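Local structure of GTP-binding protein (Thermus thermophilus, 2DBY) at residues M1-I6 with E72-A77; V12-L17 with A104-C109; V43-E48 with G270-A275; Y206-A211 with V238-A243. The protein binds GDP in its G domain and probably acts as an ATPase that associates with the 70S ribosome and its 50S subunit. One frame throughout, in Å; residues are numbered along the deposited sequence.

Interaction 1: residues M1-I6 with E72-A77; sequences MLAVGI and EFVDIA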
loop_
_atom_site.group_PDB
_atom_site.type_symbol
_atom_site.label_atom_id
_atom_site.label_comp_id
_atom_site.label_asym_id
_atom_site.label_seq_id
_atom_site.Cartn_x
_atom_site.Cartn_y
_atom_site.Cartn_z
HETATM N N MSE A 1 1.122 -9.568 -5.921
HETATM C CA MSE A 1 2.153 -8.497 -5.770
HETATM C C MSE A 1 1.780 -7.567 -4.617
HETATM O O MSE A 1 0.629 -7.101 -4.523
HETATM C CB MSE A 1 2.251 -7.656 -7.053
HETATM C CG MSE A 1 3.471 -7.910 -7.940
HETATM SE SE MSE A 1 3.604 -6.512 -9.303
HETATM C CE MSE A 1 1.919 -6.882 -10.201
ATOM N N LEU A 2 2.751 -7.297 -3.743
ATOM C CA LEU A 2 2.540 -6.384 -2.620
ATOM C C LEU A 2 2.680 -5.002 -3.268
ATOM O O LEU A 2 3.694 -4.313 -3.101
ATOM C CB LEU A 2 3.640 -6.566 -1.573
ATOM C CG LEU A 2 3.317 -5.827 -0.280
ATOM C CD1 LEU A 2 1.993 -6.350 0.287
ATOM C CD2 LEU A 2 4.447 -6.010 0.698
ATOM N N ALA A 3 1.658 -4.598 -4.017
ATOM C CA ALA A 3 1.727 -3.350 -4.736
ATOM C C ALA A 3 0.348 -2.723 -4.896
ATOM O O ALA A 3 -0.679 -3.388 -4.718
ATOM C CB ALA A 3 2.336 -3.587 -6.131
ATOM N N VAL A 4 0.352 -1.449 -5.266
ATOM C CA VAL A 4 -0.884 -0.691 -5.475
ATOM C C VAL A 4 -1.043 -0.531 -6.991
ATOM O O VAL A 4 -0.133 -0.043 -7.672
ATOM C CB VAL A 4 -0.799 0.708 -4.853
ATOM C CG1 VAL A 4 -2.093 1.504 -5.145
ATOM C CG2 VAL A 4 -0.544 0.588 -3.342
ATOM N N GLY A 5 -2.190 -0.947 -7.510
ATOM C CA GLY A 5 -2.437 -0.827 -8.941
ATOM C C GLY A 5 -3.152 0.493 -9.215
ATOM O O GLY A 5 -4.213 0.742 -8.640
ATOM N N ILE A 6 -2.566 1.341 -10.064
ATOM C CA ILE A 6 -3.158 2.631 -10.403
ATOM C C ILE A 6 -4.014 2.489 -11.647
ATOM O O ILE A 6 -3.526 2.060 -12.707
ATOM C CB ILE A 6 -2.070 3.713 -10.657
ATOM C CG1 ILE A 6 -1.186 3.831 -9.403
ATOM C CG2 ILE A 6 -2.753 5.077 -10.991
ATOM C CD1 ILE A 6 -0.214 4.985 -9.431
ATOM N N GLU A 72 5.516 -0.015 -3.870
ATOM C CA GLU A 72 5.437 -0.354 -5.296
ATOM C C GLU A 72 4.069 -0.025 -5.909
ATOM O O GLU A 72 3.039 -0.306 -5.311
ATOM C CB GLU A 72 5.732 -1.846 -5.451
ATOM C CG GLU A 72 5.765 -2.368 -6.884
ATOM C CD GLU A 72 6.279 -3.795 -6.941
ATOM O OE1 GLU A 72 7.484 -4.003 -6.731
ATOM O OE2 GLU A 72 5.480 -4.708 -7.184
ATOM N N PHE A 73 4.092 0.561 -7.110
ATOM C CA PHE A 73 2.886 0.957 -7.825
ATOM C C PHE A 73 2.928 0.352 -9.218
ATOM O O PHE A 73 3.999 0.313 -9.837
ATOM C CB PHE A 73 2.817 2.484 -7.953
ATOM C CG PHE A 73 2.468 3.180 -6.669
ATOM C CD1 PHE A 73 3.469 3.640 -5.810
ATOM C CD2 PHE A 73 1.135 3.337 -6.297
ATOM C CE1 PHE A 73 3.140 4.245 -4.591
ATOM C CE2 PHE A 73 0.793 3.939 -5.085
ATOM C CZ PHE A 73 1.792 4.393 -4.228
ATOM N N VAL A 74 1.774 -0.094 -9.706
ATOM C CA VAL A 74 1.693 -0.684 -11.033
ATOM C C VAL A 74 0.733 0.122 -11.900
ATOM O O VAL A 74 -0.370 0.465 -11.446
ATOM C CB VAL A 74 1.158 -2.115 -10.934
ATOM C CG1 VAL A 74 1.081 -2.750 -12.330
ATOM C CG2 VAL A 74 2.028 -2.923 -9.998
ATOM N N ASP A 75 1.133 0.445 -13.130
ATOM C CA ASP A 75 0.244 1.167 -14.025
ATOM C C ASP A 75 -0.608 0.054 -14.604
ATOM O O ASP A 75 -0.120 -0.710 -15.450
ATOM C CB ASP A 75 1.013 1.840 -15.172
ATOM C CG ASP A 75 0.096 2.620 -16.121
ATOM O OD1 ASP A 75 -1.144 2.546 -15.970
ATOM O OD2 ASP A 75 0.621 3.314 -17.025
ATOM N N ILE A 76 -1.870 -0.017 -14.169
ATOM C CA ILE A 76 -2.757 -1.081 -14.620
ATOM C C ILE A 76 -3.186 -0.785 -16.019
ATOM O O ILE A 76 -3.820 0.237 -16.306
ATOM C CB ILE A 76 -3.993 -1.224 -13.742
ATOM C CG1 ILE A 76 -3.590 -1.689 -12.330
ATOM C CG2 ILE A 76 -4.970 -2.224 -14.402
ATOM C CD1 ILE A 76 -3.073 -3.109 -12.241
ATOM N N ALA A 77 -2.852 -1.728 -16.872
ATOM C CA ALA A 77 -3.110 -1.625 -18.280
ATOM C C ALA A 77 -4.334 -2.401 -18.728
ATOM O O ALA A 77 -4.562 -3.530 -18.271
ATOM C CB ALA A 77 -1.910 -2.116 -19.002
HETATM O O HOH W 1 4.951 -2.117 -2.001
#
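V4 and F73 sit side by side on neighbouring parallel strands of the G-domain sheet, part of the P-loop NTPase fold, with strand 3-6 running beside strand 72-75 at 29°. V4 N donates to E72 O, V74 N to V4 O and I6 N to V74 O, the last at 2.7 Å; I76 N to I6 O carries the pairing one step past the strand. On the face of V4, F73 and I6, the F73 ring makes the bump. Its CD2-CE2 side lies against V4 CB, 3.6 Å from CD2, while I6 CD1, two residues on along V4's strand, reaches F73 CD2 at 3.8 Å, so the ring rests in the notch between the two aliphatic chains. On the face of A3, E72 and V74, the small A3 CB meets V74 CG2 at 3.9 Å. With CG anti to the backbone N (chi1 -177°), the E72 chain runs extended alongside A3 CB, which E72 CG meets at 3.7 Å. M1, a selenomethionine, crosses E72 at about a right angle and sets CE against V74 CG2. G5 offers a hollow instead of a bump. I76 CG1 fills it, 3.7 Å from G5 CA, where any CB on G5 would clash. At the M1 end of the pair, one water links the strands, giving a proton to L2 O at 2.8 Å and accepting one from E72 N at 2.9 Å.

Interaction 2: residues V12-L17 with A104-C109; sequences VGKSTL and AHVLRC. With GDP (guanosine-5'-diphosphate), chain B; FMT (formic acid), chain C.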
loop_
_atom_site.group_PDB
_atom_site.type_symbol
_atom_site.label_atom_id
_atom_site.label_comp_id
_atom_site.label_asym_id
_atom_site.label_seq_id
_atom_site.Cartn_x
_atom_site.Cartn_y
_atom_site.Cartn_z
ATOM N N VAL A 12 -7.489 11.540 -17.393
ATOM C CA VAL A 12 -7.716 11.965 -16.014
ATOM C C VAL A 12 -6.392 12.390 -15.365
ATOM O O VAL A 12 -6.360 12.780 -14.192
ATOM C CB VAL A 12 -8.371 10.847 -15.180
ATOM C CG1 VAL A 12 -9.686 10.418 -15.862
ATOM C CG2 VAL A 12 -7.449 9.627 -15.067
ATOM N N GLY A 13 -5.310 12.321 -16.145
ATOM C CA GLY A 13 -3.997 12.697 -15.639
ATOM C C GLY A 13 -3.153 11.525 -15.209
ATOM O O GLY A 13 -2.092 11.702 -14.599
ATOM N N LYS A 14 -3.594 10.308 -15.514
ATOM C CA LYS A 14 -2.811 9.145 -15.094
ATOM C C LYS A 14 -1.406 9.051 -15.727
ATOM O O LYS A 14 -0.439 8.748 -15.029
ATOM C CB LYS A 14 -3.579 7.833 -15.362
ATOM C CG LYS A 14 -2.972 6.626 -14.674
ATOM C CD LYS A 14 -3.819 5.368 -14.835
ATOM C CE LYS A 14 -3.804 4.893 -16.261
ATOM N NZ LYS A 14 -3.811 3.412 -16.308
ATOM N N SER A 15 -1.271 9.306 -17.032
ATOM C CA SER A 15 0.065 9.177 -17.616
ATOM C C SER A 15 0.983 10.253 -17.054
ATOM O O SER A 15 2.165 10.026 -16.891
ATOM C CB SER A 15 0.016 9.282 -19.142
ATOM O OG SER A 15 -0.544 10.509 -19.530
ATOM N N THR A 16 0.412 11.406 -16.725
ATOM C CA THR A 16 1.181 12.501 -16.150
ATOM C C THR A 16 1.671 12.058 -14.780
ATOM O O THR A 16 2.842 12.228 -14.448
ATOM C CB THR A 16 0.317 13.755 -16.016
ATOM O OG1 THR A 16 -0.070 14.188 -17.326
ATOM C CG2 THR A 16 1.098 14.883 -15.318
ATOM N N LEU A 17 0.777 11.452 -13.999
ATOM C CA LEU A 17 1.157 10.962 -12.682
ATOM C C LEU A 17 2.234 9.913 -12.869
ATOM O O LEU A 17 3.149 9.816 -12.068
ATOM C CB LEU A 17 -0.039 10.346 -11.948
ATOM C CG LEU A 17 0.261 9.865 -10.524
ATOM C CD1 LEU A 17 0.728 11.012 -9.604
ATOM C CD2 LEU A 17 -1.022 9.239 -9.965
ATOM N N ALA A 104 -5.637 2.132 -6.718
ATOM C CA ALA A 104 -5.691 3.580 -6.546
ATOM C C ALA A 104 -6.301 4.050 -7.872
ATOM O O ALA A 104 -5.730 3.849 -8.952
ATOM C CB ALA A 104 -4.277 4.158 -6.340
ATOM N N HIS A 105 -7.464 4.679 -7.791
ATOM C CA HIS A 105 -8.183 5.109 -8.986
ATOM C C HIS A 105 -8.061 6.613 -9.126
ATOM O O HIS A 105 -8.526 7.362 -8.266
ATOM C CB HIS A 105 -9.675 4.678 -8.857
ATOM C CG HIS A 105 -10.496 4.891 -10.101
ATOM N ND1 HIS A 105 -11.704 4.251 -10.307
ATOM C CD2 HIS A 105 -10.278 5.644 -11.210
ATOM C CE1 HIS A 105 -12.194 4.602 -11.485
ATOM N NE2 HIS A 105 -11.350 5.450 -12.054
ATOM N N VAL A 106 -7.443 7.051 -10.223
ATOM C CA VAL A 106 -7.247 8.480 -10.476
ATOM C C VAL A 106 -8.550 9.032 -11.056
ATOM O O VAL A 106 -9.059 8.533 -12.054
ATOM C CB VAL A 106 -6.104 8.707 -11.483
ATOM C CG1 VAL A 106 -5.909 10.215 -11.743
ATOM C CG2 VAL A 106 -4.807 8.062 -10.933
ATOM N N LEU A 107 -9.068 10.072 -10.417
ATOM C CA LEU A 107 -10.327 10.690 -10.828
ATOM C C LEU A 107 -10.046 12.165 -11.100
ATOM O O LEU A 107 -9.442 12.858 -10.266
ATOM C CB LEU A 107 -11.333 10.536 -9.680
ATOM C CG LEU A 107 -11.684 9.103 -9.289
ATOM C CD1 LEU A 107 -12.531 9.129 -7.998
ATOM C CD2 LEU A 107 -12.488 8.458 -10.436
ATOM N N ARG A 108 -10.471 12.647 -12.268
ATOM C CA ARG A 108 -10.224 14.038 -12.611
ATOM C C ARG A 108 -11.176 14.997 -11.883
ATOM O O ARG A 108 -12.411 14.887 -12.005
ATOM C CB ARG A 108 -10.325 14.222 -14.136
ATOM C CG ARG A 108 -10.463 15.683 -14.553
ATOM C CD ARG A 108 -10.212 15.872 -16.036
ATOM N NE ARG A 108 -8.851 15.469 -16.348
ATOM C CZ ARG A 108 -8.161 15.887 -17.403
ATOM N NH1 ARG A 108 -8.705 16.738 -18.265
ATOM N NH2 ARG A 108 -6.924 15.450 -17.592
ATOM N N CYS A 109 -10.606 15.916 -11.109
ATOM C CA CYS A 109 -11.397 16.895 -10.372
ATOM C C CYS A 109 -11.093 18.351 -10.733
ATOM O O CYS A 109 -11.228 19.241 -9.891
ATOM C CB CYS A 109 -11.242 16.718 -8.858
ATOM S SG CYS A 109 -11.865 15.117 -8.252
HETATM P PB GDP B . -4.499 9.995 -19.025
HETATM O O1B GDP B . -5.342 9.884 -20.288
HETATM O O2B GDP B . -5.342 9.559 -17.709
HETATM O O3B GDP B . -3.036 9.565 -19.105
HETATM O O3A GDP B . -4.387 11.618 -18.830
HETATM P PA GDP B . -3.138 12.607 -19.089
HETATM O O1A GDP B . -2.007 12.223 -18.236
HETATM O O2A GDP B . -2.700 12.548 -20.637
HETATM O "O5'" GDP B . -3.594 14.108 -18.704
HETATM C "C5'" GDP B . -4.658 14.520 -19.570
HETATM C "C4'" GDP B . -4.620 16.063 -19.705
HETATM O "O4'" GDP B . -4.795 16.746 -18.401
HETATM C "C3'" GDP B . -3.306 16.623 -20.231
HETATM O "O3'" GDP B . -3.131 17.590 -21.265
HETATM C "C2'" GDP B . -2.492 16.848 -18.929
HETATM O "O2'" GDP B . -1.550 17.910 -19.210
HETATM C "C1'" GDP B . -3.557 17.511 -18.068
HETATM N N9 GDP B . -3.309 17.362 -16.604
HETATM C C8 GDP B . -3.019 16.193 -15.926
HETATM N N7 GDP B . -2.873 16.427 -14.651
HETATM C C5 GDP B . -3.056 17.755 -14.420
HETATM C C6 GDP B . -3.030 18.585 -13.249
HETATM O O6 GDP B . -2.795 18.101 -12.167
HETATM N N1 GDP B . -3.273 19.940 -13.380
HETATM C C2 GDP B . -3.540 20.484 -14.623
HETATM N N2 GDP B . -3.780 21.831 -14.727
HETATM N N3 GDP B . -3.570 19.722 -15.725
HETATM C C4 GDP B . -3.337 18.373 -15.670
HETATM C C FMT C . -12.377 1.895 -8.295
HETATM O O1 FMT C . -13.364 2.586 -8.535
HETATM O O2 FMT C . -12.502 0.731 -7.596
#
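V12 packs on V106 and R108 where the P-loop passes strand 104-108: V12 CG2 meets V106 CG1 at 3.7 Å, and R108 NE lies 3.7 Å from V12 CA. V106 turns its other methyl, CG2, to L17 CD2 on the first turn of the helix. Around this apolar floor the loop wraps the GDP phosphates. V12 N donates to GDP O2B at 2.9 Å, and K14 N donates to the same oxygen; G13 N reaches the bridging O3A, S15 N grips GDP O3B at 2.7 Å, and T16 binds O1A through both N and OG1. G13, the N-cap, has backbone angles (phi 99°) that call for glycine, and a CB would crowd GDP N7. R108, bent at chi3 (-62°), brings NH2 to the GDP ribose O4' in a weak bond of 2.6 Å. Farther out, D75 holds K14 NZ in a salt bridge. Such a nest of amides at a helix start, as in other P-loop NTPases, would probably stabilise the negative charge of the diphosphate through N-H dipoles and the helix start.

Interaction 3: residues V43-E48 with G270-A275; sequences VPLEDE and GLQRLA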
loop_
_atom_site.group_PDB
_atom_site.type_symbol
_atom_site.label_atom_id
_atom_site.label_comp_id
_atom_site.label_asym_id
_atom_site.label_seq_id
_atom_site.Cartn_x
_atom_site.Cartn_y
_atom_site.Cartn_z
ATOM N N VAL A 43 8.194 3.970 -5.130
ATOM C CA VAL A 43 8.397 5.332 -4.664
ATOM C C VAL A 43 9.114 5.213 -3.325
ATOM O O VAL A 43 8.568 4.644 -2.395
ATOM C CB VAL A 43 7.049 6.076 -4.423
ATOM C CG1 VAL A 43 7.336 7.481 -3.857
ATOM C CG2 VAL A 43 6.251 6.184 -5.725
ATOM N N PRO A 44 10.364 5.699 -3.229
ATOM C CA PRO A 44 11.106 5.621 -1.964
ATOM C C PRO A 44 10.290 6.399 -0.907
ATOM O O PRO A 44 9.846 7.529 -1.167
ATOM C CB PRO A 44 12.425 6.324 -2.292
ATOM C CG PRO A 44 12.608 6.061 -3.774
ATOM C CD PRO A 44 11.188 6.295 -4.298
ATOM N N LEU A 45 10.117 5.809 0.273
ATOM C CA LEU A 45 9.336 6.409 1.357
ATOM C C LEU A 45 10.268 7.232 2.229
ATOM O O LEU A 45 11.220 6.707 2.800
ATOM C CB LEU A 45 8.706 5.314 2.219
ATOM C CG LEU A 45 7.195 5.108 2.306
ATOM C CD1 LEU A 45 6.923 4.204 3.511
ATOM C CD2 LEU A 45 6.456 6.443 2.450
ATOM N N GLU A 46 10.006 8.526 2.320
ATOM C CA GLU A 46 10.852 9.381 3.137
ATOM C C GLU A 46 10.511 9.082 4.584
ATOM O O GLU A 46 9.345 8.872 4.931
ATOM C CB GLU A 46 10.592 10.856 2.781
ATOM C CG GLU A 46 11.256 11.201 1.458
ATOM C CD GLU A 46 10.834 12.533 0.871
ATOM O OE1 GLU A 46 10.500 13.450 1.642
ATOM O OE2 GLU A 46 10.860 12.656 -0.374
ATOM N N ASP A 47 11.524 9.054 5.437
ATOM C CA ASP A 47 11.269 8.758 6.844
ATOM C C ASP A 47 12.343 9.441 7.692
ATOM O O ASP A 47 13.518 9.043 7.672
ATOM C CB ASP A 47 11.280 7.238 7.045
ATOM C CG ASP A 47 10.865 6.818 8.454
ATOM O OD1 ASP A 47 10.465 5.646 8.620
ATOM O OD2 ASP A 47 10.946 7.646 9.397
ATOM N N GLU A 48 11.935 10.498 8.397
ATOM C CA GLU A 48 12.851 11.263 9.243
ATOM C C GLU A 48 13.459 10.433 10.370
ATOM O O GLU A 48 14.518 10.785 10.902
ATOM C CB GLU A 48 12.121 12.476 9.850
ATOM C CG GLU A 48 11.877 13.610 8.878
ATOM C CD GLU A 48 13.159 14.299 8.489
ATOM O OE1 GLU A 48 13.787 14.947 9.356
ATOM O OE2 GLU A 48 13.553 14.178 7.320
ATOM N N GLY A 270 2.821 15.115 -3.395
ATOM C CA GLY A 270 1.670 14.270 -3.616
ATOM C C GLY A 270 2.129 12.838 -3.740
ATOM O O GLY A 270 1.408 11.935 -3.359
ATOM N N LEU A 271 3.328 12.616 -4.286
ATOM C CA LEU A 271 3.812 11.256 -4.409
ATOM C C LEU A 271 4.073 10.675 -3.045
ATOM O O LEU A 271 3.794 9.495 -2.830
ATOM C CB LEU A 271 5.088 11.168 -5.243
ATOM C CG LEU A 271 5.008 11.338 -6.755
ATOM C CD1 LEU A 271 6.353 10.822 -7.312
ATOM C CD2 LEU A 271 3.858 10.582 -7.359
ATOM N N GLN A 272 4.599 11.476 -2.112
ATOM C CA GLN A 272 4.834 10.927 -0.778
ATOM C C GLN A 272 3.499 10.626 -0.096
ATOM O O GLN A 272 3.344 9.609 0.574
ATOM C CB GLN A 272 5.672 11.895 0.088
ATOM C CG GLN A 272 7.145 11.874 -0.280
ATOM C CD GLN A 272 7.771 10.484 -0.104
ATOM O OE1 GLN A 272 7.789 9.930 0.996
ATOM N NE2 GLN A 272 8.275 9.925 -1.193
ATOM N N ARG A 273 2.538 11.537 -0.232
ATOM C CA ARG A 273 1.226 11.313 0.365
ATOM C C ARG A 273 0.606 10.045 -0.200
ATOM O O ARG A 273 -0.023 9.280 0.534
ATOM C CB ARG A 273 0.283 12.483 0.075
ATOM C CG ARG A 273 0.574 13.777 0.815
ATOM C CD ARG A 273 -0.202 14.913 0.131
ATOM N NE ARG A 273 -0.435 16.065 0.994
ATOM C CZ ARG A 273 -1.297 16.084 2.009
ATOM N NH1 ARG A 273 -2.017 15.003 2.299
ATOM N NH2 ARG A 273 -1.453 17.188 2.727
ATOM N N LEU A 274 0.757 9.841 -1.513
ATOM C CA LEU A 274 0.204 8.644 -2.160
ATOM C C LEU A 274 0.933 7.393 -1.664
ATOM O O LEU A 274 0.328 6.363 -1.415
ATOM C CB LEU A 274 0.336 8.754 -3.691
ATOM C CG LEU A 274 -0.203 7.569 -4.496
ATOM C CD1 LEU A 274 -1.698 7.361 -4.241
ATOM C CD2 LEU A 274 0.049 7.862 -5.986
ATOM N N ALA A 275 2.251 7.490 -1.521
ATOM C CA ALA A 275 3.015 6.356 -1.030
ATOM C C ALA A 275 2.556 5.974 0.386
ATOM O O ALA A 275 2.400 4.791 0.709
ATOM C CB ALA A 275 4.540 6.700 -1.047
#
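Q272 grips the backbone of P44 and E46 with both ends of its amide. Q272 NE2 donates to P44 O at 2.9 Å, nearly straight (166°) and with P44 O in the plane of the amide; Q272 OE1 accepts E46 N, also at 2.9 Å, the donor tilted from that plane. CG is anti to the carbonyl carbon and the chain bends at chi2 (-60°), which curls the amide toward P44 and E46, and the two bonds fix which way it is flipped. The E46 carboxylate stacks on it, the planes 11° apart and E46 OE2 3.8 Å from Q272 CD; R258 takes E46 OE1 in a salt bridge. Cutting Q272 back to an alanine is likely to leave P44 O and E46 N without their mates and the E46 carboxylate without its stacking surface. Farther along the helix, A275 CB is the bump between V43 CG1 and L45 CD2, 4.0 Å from each. The contact thus ties the edge of the G-domain sheet to helix 270-281, with L21 of helix 14-25 touching both V43 and L271, and F73 of strand 66-75 touching V43 and L274.

Interaction 4: residues Y206-A211 with V238-A243; sequences YVANVA and VVVVSA. With GDP (guanosine-5'-diphosphate), chain B.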
loop_
_atom_site.group_PDB
_atom_site.type_symbol
_atom_site.label_atom_id
_atom_site.label_comp_id
_atom_site.label_asym_id
_atom_site.label_seq_id
_atom_site.Cartn_x
_atom_site.Cartn_y
_atom_site.Cartn_z
ATOM N N TYR A 206 -9.038 6.620 -3.648
ATOM C CA TYR A 206 -9.504 7.428 -4.761
ATOM C C TYR A 206 -8.478 8.559 -4.790
ATOM O O TYR A 206 -8.287 9.235 -3.777
ATOM C CB TYR A 206 -10.875 8.030 -4.470
ATOM C CG TYR A 206 -12.056 7.103 -4.679
ATOM C CD1 TYR A 206 -13.292 7.415 -4.125
ATOM C CD2 TYR A 206 -11.948 5.951 -5.436
ATOM C CE1 TYR A 206 -14.398 6.601 -4.319
ATOM C CE2 TYR A 206 -13.050 5.117 -5.649
ATOM C CZ TYR A 206 -14.276 5.459 -5.079
ATOM O OH TYR A 206 -15.382 4.664 -5.282
ATOM N N VAL A 207 -7.818 8.750 -5.930
ATOM C CA VAL A 207 -6.795 9.794 -6.053
ATOM C C VAL A 207 -7.453 10.945 -6.803
ATOM O O VAL A 207 -7.660 10.869 -8.019
ATOM C CB VAL A 207 -5.573 9.260 -6.862
ATOM C CG1 VAL A 207 -4.510 10.344 -6.986
ATOM C CG2 VAL A 207 -4.985 8.037 -6.167
ATOM N N ALA A 208 -7.820 11.986 -6.068
ATOM C CA ALA A 208 -8.476 13.150 -6.683
ATOM C C ALA A 208 -7.414 14.037 -7.311
ATOM O O ALA A 208 -6.637 14.676 -6.594
ATOM C CB ALA A 208 -9.274 13.943 -5.617
ATOM N N ASN A 209 -7.366 14.055 -8.642
ATOM C CA ASN A 209 -6.389 14.878 -9.369
ATOM C C ASN A 209 -6.982 16.275 -9.497
ATOM O O ASN A 209 -8.055 16.451 -10.080
ATOM C CB ASN A 209 -6.121 14.286 -10.753
ATOM C CG ASN A 209 -4.940 14.941 -11.443
ATOM O OD1 ASN A 209 -4.134 15.639 -10.806
ATOM N ND2 ASN A 209 -4.818 14.715 -12.733
ATOM N N VAL A 210 -6.287 17.259 -8.942
ATOM C CA VAL A 210 -6.770 18.625 -8.954
ATOM C C VAL A 210 -5.731 19.604 -9.495
ATOM O O VAL A 210 -4.572 19.246 -9.696
ATOM C CB VAL A 210 -7.125 19.114 -7.513
ATOM C CG1 VAL A 210 -8.240 18.258 -6.934
ATOM C CG2 VAL A 210 -5.892 19.026 -6.576
ATOM N N ALA A 211 -6.176 20.834 -9.735
ATOM C CA ALA A 211 -5.263 21.891 -10.157
ATOM C C ALA A 211 -4.469 22.206 -8.876
ATOM O O ALA A 211 -5.004 22.097 -7.774
ATOM C CB ALA A 211 -6.055 23.111 -10.607
ATOM N N VAL A 238 -9.167 8.709 0.494
ATOM C CA VAL A 238 -8.967 9.736 -0.546
ATOM C C VAL A 238 -7.615 10.428 -0.396
ATOM O O VAL A 238 -7.170 10.748 0.721
ATOM C CB VAL A 238 -10.091 10.839 -0.472
ATOM C CG1 VAL A 238 -9.803 11.984 -1.461
ATOM C CG2 VAL A 238 -11.440 10.227 -0.828
ATOM N N VAL A 239 -6.924 10.607 -1.515
ATOM C CA VAL A 239 -5.669 11.357 -1.477
ATOM C C VAL A 239 -5.787 12.398 -2.573
ATOM O O VAL A 239 -6.154 12.069 -3.709
ATOM C CB VAL A 239 -4.421 10.521 -1.779
ATOM C CG1 VAL A 239 -3.180 11.416 -1.578
ATOM C CG2 VAL A 239 -4.336 9.307 -0.857
ATOM N N VAL A 240 -5.481 13.650 -2.244
ATOM C CA VAL A 240 -5.577 14.712 -3.248
ATOM C C VAL A 240 -4.193 15.073 -3.766
ATOM O O VAL A 240 -3.290 15.366 -2.978
ATOM C CB VAL A 240 -6.241 15.974 -2.642
ATOM C CG1 VAL A 240 -6.387 17.058 -3.714
ATOM C CG2 VAL A 240 -7.583 15.600 -2.012
ATOM N N VAL A 241 -4.031 15.044 -5.086
ATOM C CA VAL A 241 -2.744 15.396 -5.701
ATOM C C VAL A 241 -2.956 16.201 -6.977
ATOM O O VAL A 241 -4.042 16.224 -7.551
ATOM C CB VAL A 241 -1.952 14.130 -6.128
ATOM C CG1 VAL A 241 -1.879 13.148 -4.967
ATOM C CG2 VAL A 241 -2.595 13.491 -7.369
ATOM N N SER A 242 -1.912 16.897 -7.408
ATOM C CA SER A 242 -1.943 17.549 -8.713
ATOM C C SER A 242 -0.881 16.751 -9.491
ATOM O O SER A 242 0.319 16.894 -9.227
ATOM C CB SER A 242 -1.490 19.015 -8.639
ATOM O OG SER A 242 -1.233 19.465 -9.954
ATOM N N ALA A 243 -1.307 15.905 -10.427
ATOM C CA ALA A 243 -0.377 15.091 -11.210
ATOM C C ALA A 243 0.618 15.979 -11.935
ATOM O O ALA A 243 1.800 15.670 -12.021
ATOM C CB ALA A 243 -1.150 14.245 -12.243
HETATM P PB GDP B . -4.499 9.995 -19.025
HETATM O O1B GDP B . -5.342 9.884 -20.288
HETATM O O2B GDP B . -5.342 9.559 -17.709
HETATM O O3B GDP B . -3.036 9.565 -19.105
HETATM O O3A GDP B . -4.387 11.618 -18.830
HETATM P PA GDP B . -3.138 12.607 -19.089
HETATM O O1A GDP B . -2.007 12.223 -18.236
HETATM O O2A GDP B . -2.700 12.548 -20.637
HETATM O "O5'" GDP B . -3.594 14.108 -18.704
HETATM C "C5'" GDP B . -4.658 14.520 -19.570
HETATM C "C4'" GDP B . -4.620 16.063 -19.705
HETATM O "O4'" GDP B . -4.795 16.746 -18.401
HETATM C "C3'" GDP B . -3.306 16.623 -20.231
HETATM O "O3'" GDP B . -3.131 17.590 -21.265
HETATM C "C2'" GDP B . -2.492 16.848 -18.929
HETATM O "O2'" GDP B . -1.550 17.910 -19.210
HETATM C "C1'" GDP B . -3.557 17.511 -18.068
HETATM N N9 GDP B . -3.309 17.362 -16.604
HETATM C C8 GDP B . -3.019 16.193 -15.926
HETATM N N7 GDP B . -2.873 16.427 -14.651
HETATM C C5 GDP B . -3.056 17.755 -14.420
HETATM C C6 GDP B . -3.030 18.585 -13.249
HETATM O O6 GDP B . -2.795 18.101 -12.167
HETATM N N1 GDP B . -3.273 19.940 -13.380
HETATM C C2 GDP B . -3.540 20.484 -14.623
HETATM N N2 GDP B . -3.780 21.831 -14.727
HETATM N N3 GDP B . -3.570 19.722 -15.725
HETATM C C4 GDP B . -3.337 18.373 -15.670
#
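N209 holds its CG anti to the backbone N (chi1 -169°), which carries OD1 across to the start of the next helix, where A243 N donates to N209 OD1 at 2.9 Å and almost straight (176°). S242, with chi1 166°, brings OG to the guanine O6 of GDP at 3.0 Å and also caps the helix through L245 N. N209 ND2 turns the other way, bonding to V12 O of the P-loop while lying 3.2 Å from GDP N7. Replacing N209 by a leucine would probably leave A243 N and V12 O without this side-chain partner. Behind these groups, strands 206-209 and 238-241 run parallel, bonded in turn from V239 N to Y206 O, A208 N to V239 O, V241 N to A208 O and V210 N to V241 O. V207 CG1 meets V241 CG2 at 3.7 Å; just past the strand, the V210 side chain crosses that of V240 at about a right angle, V210 CG2 3.5 Å from V240 CG1. Helix 222-234 links the strands in a beta-alpha-beta unit. Asparagine at one strand end and serine-alanine at the next form the guanine-side wall of a G-protein nucleotide site, in the places of the G4 and G5 motifs, the former not canonical.

In the fold
All four contacts reach one sheet, in which strands 40-44, 66-75, 3-7, 102-108, 204-209 and 237-241 follow in that order. Interactions 2 and 4, centres 7 Å apart, share the GDP: the first holds phosphates and ribose, the second the guanine, and H105 O to V207 N (2.8 Å) probably bonds their strands. Interaction 1 joins interaction 2 through the salt bridge from D75 OD1 to K14 NZ (2.8 Å), its centre 14 Å away. Interaction 3 brings helix 270-281 onto the sheet face that holds F73 and V207: F73 CZ lies 3.9 Å from A275 CA, L17 CD1 3.9 Å from L271 CD2, and L274 CD1 3.9 Å from V207 CG2. It stays apart from the nucleotide, L271's side chain about 11 Å from GDP.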